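Local atomic coordinates of structural polyprotein, VP2 (Israeli acute paralysis virus, PDB entry 5CDD), a protein that probably serves as a structural building block of the viral capsid, assembling with the other capsid proteins into pentamers of the virion. Residues Q43-S48 with Q156-P161; L93-Y98 with T135-S140; A66-L71 with I188-P193. One frame throughout, in Å; residues are numbered along the deposited sequence.

Contact 1. Residues Q43-S48 with Q156-P161; sequences QKYVRS and QLYLFP
V46 and L159 hold the two backbones together: V46 N donates to L159 O over 2.8 Å, and L159 N returns a bond to R47 O at 3.1 Å. Just beyond, S48 and Y158 form an antiparallel non-hydrogen-bonded pair, S48 CA lying 3.1 Å from L157 O in a CA-H...O contact. On the side of the sheet that carries S48, the rim of Y158 is turned at the face of Y45 in a T-shaped (edge-to-face) stack, centroids 5.4 Å apart and planes at 59°. Y45 can offer that face because its CG sits between the backbone N and the carbonyl carbon (chi1 50°). Its CB meanwhile packs 3.6 Å from F160 CE1, and K44 O meets the edge of the F160 ring. V46 CG2 leans on P161 CG.

Further out, the guanidinium of R47 swings away to a salt bridge with D16, while the amide of Q43 bonds to S33 N. I18, on strand 13-18, packs against V46, R47 and L159. Strand 155-161 continues through its other edge to strand 90-97. This is how the four-stranded CHEF sheet of a picornavirus-like jelly roll begins, with C (47-51) joining H (155-161).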
ATOM      1  N   GLN C  43      30.549 -41.596  42.225  1.00 43.16           N
ATOM      2  CA  GLN C  43      29.968 -42.798  41.650  1.00 42.31           C
ATOM      3  C   GLN C  43      31.101 -43.757  41.281  1.00 42.73           C
ATOM      4  O   GLN C  43      32.098 -43.349  40.687  1.00 41.90           O
ATOM      5  CB  GLN C  43      29.166 -42.420  40.404  1.00 42.07           C
ATOM      6  CG  GLN C  43      27.937 -43.271  40.142  1.00 43.42           C
ATOM      7  CD  GLN C  43      26.895 -43.155  41.240  1.00 43.15           C
ATOM      8  OE1 GLN C  43      27.045 -43.732  42.313  1.00 45.63           O
ATOM      9  NE2 GLN C  43      25.835 -42.401  40.976  1.00 42.33           N
ATOM     10  N   LYS C  44      30.951 -45.028  41.645  1.00 44.14           N
ATOM     11  CA  LYS C  44      31.967 -46.034  41.345  1.00 44.56           C
ATOM     12  C   LYS C  44      31.663 -46.734  40.024  1.00 44.12           C
ATOM     13  O   LYS C  44      30.511 -47.063  39.735  1.00 44.71           O
ATOM     14  CB  LYS C  44      32.036 -47.077  42.469  1.00 45.28           C
ATOM     15  CG  LYS C  44      32.497 -46.538  43.819  1.00 47.63           C
ATOM     16  CD  LYS C  44      33.955 -46.096  43.781  1.00 49.64           C
ATOM     17  CE  LYS C  44      34.392 -45.502  45.116  1.00 50.61           C
ATOM     18  NZ  LYS C  44      33.625 -44.269  45.463  1.00 50.64           N
ATOM     19  N   TYR C  45      32.703 -46.960  39.228  1.00 43.21           N
ATOM     20  CA  TYR C  45      32.553 -47.623  37.939  1.00 42.67           C
ATOM     21  C   TYR C  45      33.425 -48.872  37.841  1.00 42.75           C
ATOM     22  O   TYR C  45      34.439 -48.994  38.528  1.00 42.91           O
ATOM     23  CB  TYR C  45      32.923 -46.669  36.804  1.00 42.33           C
ATOM     24  CG  TYR C  45      34.255 -45.987  37.001  1.00 41.89           C
ATOM     25  CD1 TYR C  45      34.354 -44.813  37.746  1.00 41.90           C
ATOM     26  CD2 TYR C  45      35.421 -46.525  36.462  1.00 41.75           C
ATOM     27  CE1 TYR C  45      35.581 -44.191  37.950  1.00 41.20           C
ATOM     28  CE2 TYR C  45      36.654 -45.912  36.661  1.00 41.88           C
ATOM     29  CZ  TYR C  45      36.725 -44.745  37.406  1.00 41.82           C
ATOM     30  OH  TYR C  45      37.941 -44.134  37.604  1.00 42.85           O
ATOM     31  N   VAL C  46      33.021 -49.795  36.974  1.00 42.40           N
ATOM     32  CA  VAL C  46      33.756 -51.036  36.768  1.00 41.85           C
ATOM     33  C   VAL C  46      35.043 -50.769  35.999  1.00 43.05           C
ATOM     34  O   VAL C  46      36.064 -51.418  36.228  1.00 43.66           O
ATOM     35  CB  VAL C  46      32.912 -52.051  35.975  1.00 41.14           C
ATOM     36  CG1 VAL C  46      33.730 -53.298  35.682  1.00 40.94           C
ATOM     37  CG2 VAL C  46      31.665 -52.407  36.760  1.00 40.44           C
ATOM     38  N   ARG C  47      34.984 -49.809  35.083  1.00 43.81           N
ATOM     39  CA  ARG C  47      36.139 -49.453  34.272  1.00 43.96           C
ATOM     40  C   ARG C  47      35.817 -48.183  33.494  1.00 43.06           C
ATOM     41  O   ARG C  47      34.651 -47.897  33.219  1.00 43.47           O
ATOM     42  CB  ARG C  47      36.464 -50.590  33.296  1.00 45.36           C
ATOM     43  CG  ARG C  47      37.868 -50.544  32.711  1.00 49.07           C
ATOM     44  CD  ARG C  47      38.921 -50.739  33.795  1.00 52.22           C
ATOM     45  NE  ARG C  47      38.710 -51.975  34.550  1.00 55.29           N
ATOM     46  CZ  ARG C  47      38.849 -53.199  34.049  1.00 56.12           C
ATOM     47  NH1 ARG C  47      39.203 -53.364  32.781  1.00 57.39           N
ATOM     48  NH2 ARG C  47      38.628 -54.261  34.814  1.00 54.60           N
ATOM     49  N   SER C  48      36.849 -47.419  33.152  1.00 42.14           N
ATOM     50  CA  SER C  48      36.664 -46.186  32.395  1.00 40.94           C
ATOM     51  C   SER C  48      37.763 -46.039  31.356  1.00 40.64           C
ATOM     52  O   SER C  48      38.866 -46.557  31.526  1.00 41.11           O
ATOM     53  CB  SER C  48      36.675 -44.973  33.325  1.00 40.31           C
ATOM     54  OG  SER C  48      37.931 -44.831  33.961  1.00 43.81           O
ATOM     55  N   GLN C 156      34.879 -39.207  27.815  1.00 33.58           N
ATOM     56  CA  GLN C 156      35.170 -40.260  28.781  1.00 32.22           C
ATOM     57  C   GLN C 156      34.110 -41.348  28.699  1.00 31.70           C
ATOM     58  O   GLN C 156      32.915 -41.058  28.682  1.00 31.68           O
ATOM     59  CB  GLN C 156      35.196 -39.689  30.200  1.00 32.14           C
ATOM     60  CG  GLN C 156      36.204 -38.578  30.407  1.00 32.79           C
ATOM     61  CD  GLN C 156      37.605 -38.998  30.025  1.00 34.43           C
ATOM     62  OE1 GLN C 156      38.126 -39.989  30.533  1.00 35.03           O
ATOM     63  NE2 GLN C 156      38.225 -38.244  29.125  1.00 36.11           N
ATOM     64  N   LEU C 157      34.550 -42.600  28.646  1.00 31.44           N
ATOM     65  CA  LEU C 157      33.632 -43.728  28.574  1.00 31.34           C
ATOM     66  C   LEU C 157      33.597 -44.440  29.924  1.00 32.19           C
ATOM     67  O   LEU C 157      34.640 -44.678  30.532  1.00 32.66           O
ATOM     68  CB  LEU C 157      34.074 -44.698  27.477  1.00 30.56           C
ATOM     69  CG  LEU C 157      33.149 -45.884  27.202  1.00 30.19           C
ATOM     70  CD1 LEU C 157      31.750 -45.385  26.878  1.00 29.19           C
ATOM     71  CD2 LEU C 157      33.707 -46.704  26.053  1.00 29.20           C
ATOM     72  N   TYR C 158      32.397 -44.776  30.386  1.00 33.10           N
ATOM     73  CA  TYR C 158      32.233 -45.440  31.675  1.00 33.37           C
ATOM     74  C   TYR C 158      31.338 -46.677  31.608  1.00 34.08           C
ATOM     75  O   TYR C 158      30.425 -46.755  30.785  1.00 34.54           O
ATOM     76  CB  TYR C 158      31.639 -44.458  32.691  1.00 33.62           C
ATOM     77  CG  TYR C 158      32.535 -43.293  33.054  1.00 34.94           C
ATOM     78  CD1 TYR C 158      33.661 -43.478  33.854  1.00 36.03           C
ATOM     79  CD2 TYR C 158      32.253 -42.003  32.602  1.00 34.83           C
ATOM     80  CE1 TYR C 158      34.487 -42.409  34.197  1.00 37.16           C
ATOM     81  CE2 TYR C 158      33.073 -40.926  32.936  1.00 35.95           C
ATOM     82  CZ  TYR C 158      34.187 -41.136  33.735  1.00 37.86           C
ATOM     83  OH  TYR C 158      35.005 -40.079  34.072  1.00 38.67           O
ATOM     84  N   LEU C 159      31.614 -47.640  32.486  1.00 35.04           N
ATOM     85  CA  LEU C 159      30.830 -48.868  32.579  1.00 35.03           C
ATOM     86  C   LEU C 159      30.341 -48.976  34.024  1.00 35.89           C
ATOM     87  O   LEU C 159      31.111 -49.302  34.928  1.00 35.08           O
ATOM     88  CB  LEU C 159      31.683 -50.087  32.221  1.00 33.65           C
ATOM     89  CG  LEU C 159      30.965 -51.439  32.273  1.00 33.40           C
ATOM     90  CD1 LEU C 159      29.781 -51.440  31.319  1.00 31.83           C
ATOM     91  CD2 LEU C 159      31.939 -52.545  31.910  1.00 32.33           C
ATOM     92  N   PHE C 160      29.059 -48.690  34.228  1.00 36.72           N
ATOM     93  CA  PHE C 160      28.457 -48.716  35.558  1.00 37.08           C
ATOM     94  C   PHE C 160      27.534 -49.906  35.792  1.00 38.53           C
ATOM     95  O   PHE C 160      26.870 -50.384  34.870  1.00 38.86           O
ATOM     96  CB  PHE C 160      27.638 -47.444  35.786  1.00 36.31           C
ATOM     97  CG  PHE C 160      28.434 -46.174  35.721  1.00 35.67           C
ATOM     98  CD1 PHE C 160      29.307 -45.828  36.749  1.00 35.65           C
ATOM     99  CD2 PHE C 160      28.282 -45.301  34.647  1.00 34.48           C
ATOM    100  CE1 PHE C 160      30.015 -44.627  36.710  1.00 35.56           C
ATOM    101  CE2 PHE C 160      28.983 -44.100  34.598  1.00 33.96           C
ATOM    102  CZ  PHE C 160      29.852 -43.761  35.632  1.00 35.04           C
ATOM    103  N   PRO C 161      27.490 -50.407  37.037  1.00 39.54           N
ATOM    104  CA  PRO C 161      26.626 -51.540  37.382  1.00 39.38           C
ATOM    105  C   PRO C 161      25.295 -50.973  37.888  1.00 39.77           C
ATOM    106  O   PRO C 161      25.252 -50.355  38.952  1.00 40.17           O
ATOM    107  CB  PRO C 161      27.396 -52.246  38.504  1.00 38.70           C
ATOM    108  CG  PRO C 161      28.803 -51.690  38.410  1.00 39.08           C
ATOM    109  CD  PRO C 161      28.559 -50.263  38.038  1.00 39.80           C
TER

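Contact 2. Residues L93-Y98 with T135-S140; sequences LAYSPY and TIPYAS
Y95 and I136 face each other across the interior, the tyrosine reaching from strand 90-97 and the isoleucine from strand 131-146. I136 CG2 stands over the middle of the Y95 ring, 4.2 Å from its centroid and only 7° off the normal, a clear CH-pi contact. The other branch runs alongside: I136 CG1 is 3.8 Å from Y95 CD2, and I136 CD1 reaches Y95 CB, the two side chains running antiparallel, each passing the other. The first torsion of Y95 (chi1 72°) tucks the ring over its own backbone and points it at the facing segment. Y95 thus extends to the turn that follows I136, its OH 3.8 Å from P137 CD. That hydroxyl is hydrogen-bonded to W192 of a neighbouring subunit, whose side chain also packs on P97, P137 and A139.

Farther along, P97 CG rests on A139 CB at 3.9 Å. Y98 then brings its rim up to the backbone of S140, with S140 CA near the ring plane, and its hydroxyl accepts a hydrogen bond from S140 OG, the oxygens 2.9 Å apart. Each oxygen has a further backbone partner: F141 N bonds to Y98 OH, and Q142 N to S140 OG, the latter closing an ST turn.

The chemistry thus changes along the contact. Aliphatic carbon covers an aromatic face where the strands enclose the interior, whereas at the far end paired hydroxyls tie the loop after P97 to the bend at S140, giving buried polar atoms partners among themselves and the nearby backbone.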
ATOM      1  N   LEU C  93      26.469 -48.696  29.898  1.00 34.03           N
ATOM      2  CA  LEU C  93      27.655 -48.139  29.263  1.00 32.45           C
ATOM      3  C   LEU C  93      27.295 -46.759  28.725  1.00 32.59           C
ATOM      4  O   LEU C  93      26.520 -46.641  27.776  1.00 32.88           O
ATOM      5  CB  LEU C  93      28.115 -49.038  28.112  1.00 31.41           C
ATOM      6  CG  LEU C  93      29.391 -48.611  27.378  1.00 30.33           C
ATOM      7  CD1 LEU C  93      30.588 -48.708  28.315  1.00 27.86           C
ATOM      8  CD2 LEU C  93      29.598 -49.497  26.161  1.00 30.42           C
ATOM      9  N   ALA C  94      27.853 -45.719  29.336  1.00 31.86           N
ATOM     10  CA  ALA C  94      27.571 -44.352  28.914  1.00 32.37           C
ATOM     11  C   ALA C  94      28.850 -43.547  28.716  1.00 32.27           C
ATOM     12  O   ALA C  94      29.904 -43.909  29.236  1.00 33.04           O
ATOM     13  CB  ALA C  94      26.684 -43.668  29.944  1.00 31.71           C
ATOM     14  N   TYR C  95      28.752 -42.458  27.959  1.00 31.82           N
ATOM     15  CA  TYR C  95      29.905 -41.601  27.713  1.00 31.69           C
ATOM     16  C   TYR C  95      29.585 -40.164  28.106  1.00 32.07           C
ATOM     17  O   TYR C  95      28.419 -39.771  28.159  1.00 31.81           O
ATOM     18  CB  TYR C  95      30.333 -41.678  26.239  1.00 31.47           C
ATOM     19  CG  TYR C  95      29.414 -40.992  25.251  1.00 30.70           C
ATOM     20  CD1 TYR C  95      29.433 -39.605  25.096  1.00 30.84           C
ATOM     21  CD2 TYR C  95      28.543 -41.732  24.452  1.00 30.34           C
ATOM     22  CE1 TYR C  95      28.612 -38.971  24.166  1.00 30.66           C
ATOM     23  CE2 TYR C  95      27.715 -41.110  23.520  1.00 31.11           C
ATOM     24  CZ  TYR C  95      27.756 -39.728  23.382  1.00 31.87           C
ATOM     25  OH  TYR C  95      26.946 -39.106  22.459  1.00 32.30           O
ATOM     26  N   SER C  96      30.626 -39.388  28.388  1.00 32.13           N
ATOM     27  CA  SER C  96      30.460 -37.999  28.796  1.00 31.88           C
ATOM     28  C   SER C  96      31.552 -37.107  28.209  1.00 32.25           C
ATOM     29  O   SER C  96      32.708 -37.172  28.624  1.00 33.69           O
ATOM     30  CB  SER C  96      30.485 -37.909  30.324  1.00 30.55           C
ATOM     31  OG  SER C  96      30.367 -36.569  30.764  1.00 33.36           O
ATOM     32  N   PRO C  97      31.196 -36.261  27.228  1.00 32.15           N
ATOM     33  CA  PRO C  97      32.166 -35.359  26.598  1.00 31.82           C
ATOM     34  C   PRO C  97      32.807 -34.399  27.603  1.00 32.41           C
ATOM     35  O   PRO C  97      32.107 -33.739  28.371  1.00 32.94           O
ATOM     36  CB  PRO C  97      31.322 -34.620  25.560  1.00 30.10           C
ATOM     37  CG  PRO C  97      30.277 -35.625  25.197  1.00 29.53           C
ATOM     38  CD  PRO C  97      29.895 -36.188  26.541  1.00 31.12           C
ATOM     39  N   TYR C  98      34.136 -34.331  27.596  1.00 32.68           N
ATOM     40  CA  TYR C  98      34.868 -33.441  28.495  1.00 33.16           C
ATOM     41  C   TYR C  98      34.392 -33.563  29.936  1.00 33.05           C
ATOM     42  O   TYR C  98      34.328 -32.570  30.659  1.00 33.59           O
ATOM     43  CB  TYR C  98      34.707 -31.992  28.031  1.00 32.42           C
ATOM     44  CG  TYR C  98      35.326 -31.713  26.684  1.00 34.01           C
ATOM     45  CD1 TYR C  98      36.691 -31.453  26.563  1.00 34.83           C
ATOM     46  CD2 TYR C  98      34.554 -31.736  25.522  1.00 34.28           C
ATOM     47  CE1 TYR C  98      37.275 -31.223  25.317  1.00 36.09           C
ATOM     48  CE2 TYR C  98      35.127 -31.511  24.271  1.00 35.43           C
ATOM     49  CZ  TYR C  98      36.487 -31.254  24.175  1.00 36.46           C
ATOM     50  OH  TYR C  98      37.061 -31.035  22.942  1.00 37.20           O
ATOM     51  N   THR C 135      28.018 -45.963  19.482  1.00 36.01           N
ATOM     52  CA  THR C 135      28.816 -45.029  18.696  1.00 34.44           C
ATOM     53  C   THR C 135      28.990 -43.727  19.463  1.00 33.68           C
ATOM     54  O   THR C 135      28.042 -43.219  20.062  1.00 34.03           O
ATOM     55  CB  THR C 135      28.144 -44.694  17.351  1.00 34.14           C
ATOM     56  OG1 THR C 135      27.806 -45.904  16.664  1.00 36.23           O
ATOM     57  CG2 THR C 135      29.084 -43.873  16.482  1.00 31.92           C
ATOM     58  N   ILE C 136      30.203 -43.192  19.448  1.00 32.31           N
ATOM     59  CA  ILE C 136      30.480 -41.939  20.132  1.00 32.01           C
ATOM     60  C   ILE C 136      30.877 -40.890  19.099  1.00 33.04           C
ATOM     61  O   ILE C 136      32.032 -40.821  18.678  1.00 33.52           O
ATOM     62  CB  ILE C 136      31.614 -42.100  21.156  1.00 30.96           C
ATOM     63  CG1 ILE C 136      31.213 -43.130  22.210  1.00 30.66           C
ATOM     64  CG2 ILE C 136      31.916 -40.761  21.812  1.00 29.22           C
ATOM     65  CD1 ILE C 136      32.277 -43.382  23.256  1.00 31.45           C
ATOM     66  N   PRO C 137      29.913 -40.058  18.673  1.00 32.64           N
ATOM     67  CA  PRO C 137      30.166 -39.010  17.683  1.00 32.35           C
ATOM     68  C   PRO C 137      31.316 -38.102  18.101  1.00 32.48           C
ATOM     69  O   PRO C 137      31.541 -37.888  19.291  1.00 34.37           O
ATOM     70  CB  PRO C 137      28.838 -38.259  17.633  1.00 32.53           C
ATOM     71  CG  PRO C 137      27.840 -39.317  17.970  1.00 32.77           C
ATOM     72  CD  PRO C 137      28.509 -40.028  19.115  1.00 32.17           C
ATOM     73  N   TYR C 138      32.045 -37.579  17.120  1.00 31.83           N
ATOM     74  CA  TYR C 138      33.153 -36.675  17.396  1.00 31.35           C
ATOM     75  C   TYR C 138      32.629 -35.683  18.432  1.00 32.27           C
ATOM     76  O   TYR C 138      31.770 -34.855  18.127  1.00 33.48           O
ATOM     77  CB  TYR C 138      33.554 -35.950  16.112  1.00 30.30           C
ATOM     78  CG  TYR C 138      34.733 -35.027  16.268  1.00 29.58           C
ATOM     79  CD1 TYR C 138      35.999 -35.528  16.551  1.00 29.54           C
ATOM     80  CD2 TYR C 138      34.580 -33.647  16.145  1.00 29.76           C
ATOM     81  CE1 TYR C 138      37.088 -34.679  16.711  1.00 29.05           C
ATOM     82  CE2 TYR C 138      35.663 -32.789  16.304  1.00 29.91           C
ATOM     83  CZ  TYR C 138      36.911 -33.312  16.587  1.00 29.12           C
ATOM     84  OH  TYR C 138      37.982 -32.468  16.754  1.00 31.60           O
ATOM     85  N   ALA C 139      33.141 -35.772  19.655  1.00 31.88           N
ATOM     86  CA  ALA C 139      32.674 -34.909  20.733  1.00 32.53           C
ATOM     87  C   ALA C 139      33.580 -33.746  21.114  1.00 32.42           C
ATOM     88  O   ALA C 139      33.375 -33.119  22.154  1.00 32.21           O
ATOM     89  CB  ALA C 139      32.379 -35.753  21.967  1.00 33.01           C
ATOM     90  N   SER C 140      34.573 -33.449  20.286  1.00 32.71           N
ATOM     91  CA  SER C 140      35.478 -32.344  20.582  1.00 33.02           C
ATOM     92  C   SER C 140      34.828 -31.034  20.160  1.00 33.48           C
ATOM     93  O   SER C 140      33.995 -31.012  19.253  1.00 34.11           O
ATOM     94  CB  SER C 140      36.802 -32.523  19.835  1.00 34.32           C
ATOM     95  OG  SER C 140      37.720 -31.493  20.162  1.00 36.38           O
TER

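Contact 3. Residues A66-L71 with I188-P193; sequences ANFKYL and ISLVIP
K69 and I192 are joined by a backbone hydrogen bond of this antiparallel pairing, K69 N to I192 O at 3.0 Å, a length that is only approximate because the carbonyls of V191 and I192 are modelled too short. V191 N bonds to Y70 O over 3.2 Å, while the return bond from Y70 N to V191 O is weak and, for the same reason, uncertain. A CA-H...O contact extends the seam at one end, L71 CA to S189 O.

Apolar contact is concentrated on the side of F68, L71 and L190. L190 lays its CG over the centre of the F68 ring, 3.7 Å from the centroid and 13° off the normal, a CH-pi contact. Its two methyls divide the work: L190 CD2 lies over the ring 3.7 Å from F68 CD2, and L190 CD1 turns to L71 CD1 at 3.9 Å. L71 CD1 also meets I188 CG2. Helix 2-9 covers this group, with I5 on F68 and L190, and I6 and L9 on I188.

The opposite side, that of Y70 and V191, is more thinly packed: Y70 CB is 4.2 Å from V191 CG2, and I192 CG1 approaches the edge of the Y70 ring. K69 CG, anti to the backbone N (chi1 -177°), lies over the face of the Y70 ring; the chain then bends at chi2, and the amine forms a salt bridge with D146.

Strand 68-81 is D of the jelly roll's BIDG sheet. Here its start is paired by 188-193, the C-terminal continuation of the chain beyond strand I (179-186).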
ATOM      1  N   ALA C  66      51.378 -41.828  12.248  1.00 42.57           N
ATOM      2  CA  ALA C  66      52.541 -41.055  12.653  1.00 42.17           C
ATOM      3  C   ALA C  66      52.849 -40.036  11.562  1.00 42.40           C
ATOM      4  O   ALA C  66      52.627 -40.297  10.379  1.00 41.81           O
ATOM      5  CB  ALA C  66      53.714 -41.970  12.844  1.00 41.35           C
ATOM      6  N   ASN C  67      53.363 -38.878  11.967  1.00 42.85           N
ATOM      7  CA  ASN C  67      53.699 -37.810  11.034  1.00 42.47           C
ATOM      8  C   ASN C  67      52.460 -37.098  10.508  1.00 42.40           C
ATOM      9  O   ASN C  67      52.521 -36.377   9.514  1.00 42.18           O
ATOM     10  CB  ASN C  67      54.532 -38.354   9.875  1.00 42.25           C
ATOM     11  CG  ASN C  67      55.896 -38.834  10.323  1.00 42.36           C
ATOM     12  OD1 ASN C  67      56.703 -38.055  10.832  1.00 42.33           O
ATOM     13  ND2 ASN C  67      56.157 -40.122  10.145  1.00 42.89           N
ATOM     14  N   PHE C  68      51.334 -37.317  11.181  1.00 41.93           N
ATOM     15  CA  PHE C  68      50.079 -36.662  10.834  1.00 40.13           C
ATOM     16  C   PHE C  68      49.750 -35.712  11.979  1.00 39.62           C
ATOM     17  O   PHE C  68      50.026 -36.016  13.138  1.00 41.39           O
ATOM     18  CB  PHE C  68      48.964 -37.686  10.649  1.00 39.93           C
ATOM     19  CG  PHE C  68      48.797 -38.141   9.231  1.00 41.02           C
ATOM     20  CD1 PHE C  68      48.419 -37.241   8.241  1.00 41.15           C
ATOM     21  CD2 PHE C  68      49.017 -39.468   8.882  1.00 42.13           C
ATOM     22  CE1 PHE C  68      48.262 -37.656   6.920  1.00 41.69           C
ATOM     23  CE2 PHE C  68      48.862 -39.894   7.564  1.00 42.15           C
ATOM     24  CZ  PHE C  68      48.483 -38.985   6.582  1.00 42.25           C
ATOM     25  N   LYS C  69      49.158 -34.568  11.660  1.00 37.86           N
ATOM     26  CA  LYS C  69      48.856 -33.577  12.684  1.00 35.91           C
ATOM     27  C   LYS C  69      47.451 -33.591  13.277  1.00 35.57           C
ATOM     28  O   LYS C  69      47.295 -33.599  14.499  1.00 36.07           O
ATOM     29  CB  LYS C  69      49.162 -32.179  12.141  1.00 35.34           C
ATOM     30  CG  LYS C  69      48.951 -31.054  13.139  1.00 34.36           C
ATOM     31  CD  LYS C  69      49.867 -31.199  14.335  1.00 34.13           C
ATOM     32  CE  LYS C  69      49.726 -30.020  15.275  1.00 32.41           C
ATOM     33  NZ  LYS C  69      50.652 -30.134  16.430  1.00 34.84           N
ATOM     34  N   TYR C  70      46.429 -33.592  12.426  1.00 34.68           N
ATOM     35  CA  TYR C  70      45.054 -33.564  12.914  1.00 33.08           C
ATOM     36  C   TYR C  70      44.195 -34.773  12.571  1.00 32.41           C
ATOM     37  O   TYR C  70      44.290 -35.337  11.483  1.00 32.41           O
ATOM     38  CB  TYR C  70      44.360 -32.297  12.413  1.00 31.82           C
ATOM     39  CG  TYR C  70      45.035 -31.025  12.863  1.00 30.86           C
ATOM     40  CD1 TYR C  70      45.095 -30.684  14.215  1.00 30.21           C
ATOM     41  CD2 TYR C  70      45.626 -30.164  11.940  1.00 30.98           C
ATOM     42  CE1 TYR C  70      45.730 -29.516  14.637  1.00 31.14           C
ATOM     43  CE2 TYR C  70      46.264 -28.994  12.349  1.00 31.38           C
ATOM     44  CZ  TYR C  70      46.311 -28.677  13.698  1.00 31.74           C
ATOM     45  OH  TYR C  70      46.941 -27.524  14.106  1.00 33.96           O
ATOM     46  N   LEU C  71      43.343 -35.147  13.518  1.00 32.08           N
ATOM     47  CA  LEU C  71      42.442 -36.279  13.355  1.00 32.13           C
ATOM     48  C   LEU C  71      41.030 -35.894  13.772  1.00 33.62           C
ATOM     49  O   LEU C  71      40.835 -35.107  14.697  1.00 33.58           O
ATOM     50  CB  LEU C  71      42.914 -37.458  14.210  1.00 31.00           C
ATOM     51  CG  LEU C  71      41.980 -38.670  14.280  1.00 30.05           C
ATOM     52  CD1 LEU C  71      41.874 -39.330  12.914  1.00 30.27           C
ATOM     53  CD2 LEU C  71      42.509 -39.655  15.302  1.00 28.71           C
ATOM     54  N   ILE C 188      36.693 -41.251   9.978  1.00 40.88           N
ATOM     55  CA  ILE C 188      38.051 -40.752  10.099  1.00 38.98           C
ATOM     56  C   ILE C 188      38.429 -39.662   9.111  1.00 38.85           C
ATOM     57  O   ILE C 188      38.125 -39.740   7.920  1.00 37.47           O
ATOM     58  CB  ILE C 188      39.064 -41.891   9.963  1.00 37.95           C
ATOM     59  CG1 ILE C 188      38.677 -43.034  10.902  1.00 36.90           C
ATOM     60  CG2 ILE C 188      40.459 -41.374  10.289  1.00 37.98           C
ATOM     61  CD1 ILE C 188      39.446 -44.295  10.659  1.00 39.48           C
ATOM     62  N   SER C 189      39.102 -38.644   9.635  1.00 39.59           N
ATOM     63  CA  SER C 189      39.579 -37.516   8.848  1.00 39.17           C
ATOM     64  C   SER C 189      41.028 -37.300   9.291  1.00 39.62           C
ATOM     65  O   SER C 189      41.281 -36.881  10.422  1.00 40.82           O
ATOM     66  CB  SER C 189      38.744 -36.273   9.147  1.00 39.01           C
ATOM     67  OG  SER C 189      39.172 -35.179   8.361  1.00 41.93           O
ATOM     68  N   LEU C 190      41.975 -37.592   8.405  1.00 39.25           N
ATOM     69  CA  LEU C 190      43.400 -37.470   8.720  1.00 39.33           C
ATOM     70  C   LEU C 190      44.083 -36.452   7.806  1.00 39.85           C
ATOM     71  O   LEU C 190      44.206 -36.690   6.609  1.00 40.78           O
ATOM     72  CB  LEU C 190      44.049 -38.846   8.565  1.00 38.41           C
ATOM     73  CG  LEU C 190      45.302 -39.220   9.348  1.00 38.63           C
ATOM     74  CD1 LEU C 190      45.114 -38.971  10.838  1.00 37.81           C
ATOM     75  CD2 LEU C 190      45.583 -40.692   9.098  1.00 38.66           C
ATOM     76  N   VAL C 191      44.688 -35.457   8.332  1.00 40.17           N
ATOM     77  CA  VAL C 191      45.256 -34.510   7.615  1.00 41.03           C
ATOM     78  C   VAL C 191      46.335 -33.760   8.109  1.00 41.90           C
ATOM     79  O   VAL C 191      46.378 -33.598   9.049  1.00 41.77           O
ATOM     80  CB  VAL C 191      44.332 -33.456   7.281  1.00 40.71           C
ATOM     81  CG1 VAL C 191      43.238 -33.944   6.683  1.00 39.98           C
ATOM     82  CG2 VAL C 191      43.693 -32.782   8.312  1.00 38.87           C
ATOM     83  N   ILE C 192      47.232 -33.286   7.280  1.00 42.57           N
ATOM     84  CA  ILE C 192      48.440 -32.472   7.490  1.00 42.57           C
ATOM     85  C   ILE C 192      49.671 -33.136   7.998  1.00 43.22           C
ATOM     86  O   ILE C 192      49.539 -33.699   8.832  1.00 44.31           O
ATOM     87  CB  ILE C 192      48.196 -31.286   8.290  1.00 41.53           C
ATOM     88  CG1 ILE C 192      46.988 -30.647   7.894  1.00 41.13           C
ATOM     89  CG2 ILE C 192      49.302 -30.348   8.423  1.00 39.20           C
ATOM     90  CD1 ILE C 192      47.085 -29.970   6.739  1.00 40.26           C
ATOM     91  N   PRO C 193      50.891 -33.065   7.393  1.00 43.05           N
ATOM     92  CA  PRO C 193      51.996 -33.776   7.931  1.00 42.59           C
ATOM     93  C   PRO C 193      52.855 -33.069   8.693  1.00 41.98           C
ATOM     94  O   PRO C 193      52.909 -32.041   8.596  1.00 41.71           O
ATOM     95  CB  PRO C 193      52.741 -34.036   6.764  1.00 42.40           C
ATOM     96  CG  PRO C 193      51.928 -33.863   5.676  1.00 41.28           C
ATOM     97  CD  PRO C 193      51.505 -32.676   6.092  1.00 41.38           C
TER

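Contact 2 is the buried one, spanning the jelly roll from the CHEF sheet to the BIDG sheet, whereas contacts 1 and 3 are partly buried strand pairings, one in each sheet. Contacts 1 and 2 adjoin, about 14 Å between centres: strands 155-161 and 90-97 are neighbours, with Y158 N close to A94 O at 2.9 Å. Contact 3 lies towards the periphery, and Y138 of contact 2 merely brushes L71 there. Both pairings depend on backbone hydrogen bonds, dressed with a tyrosine pair in contact 1 and leucine on phenylalanine in contact 3. Contact 2 has no backbone-to-backbone hydrogen bond and depends mainly on side chains, and neighbouring subunits pack on it and on contact 3.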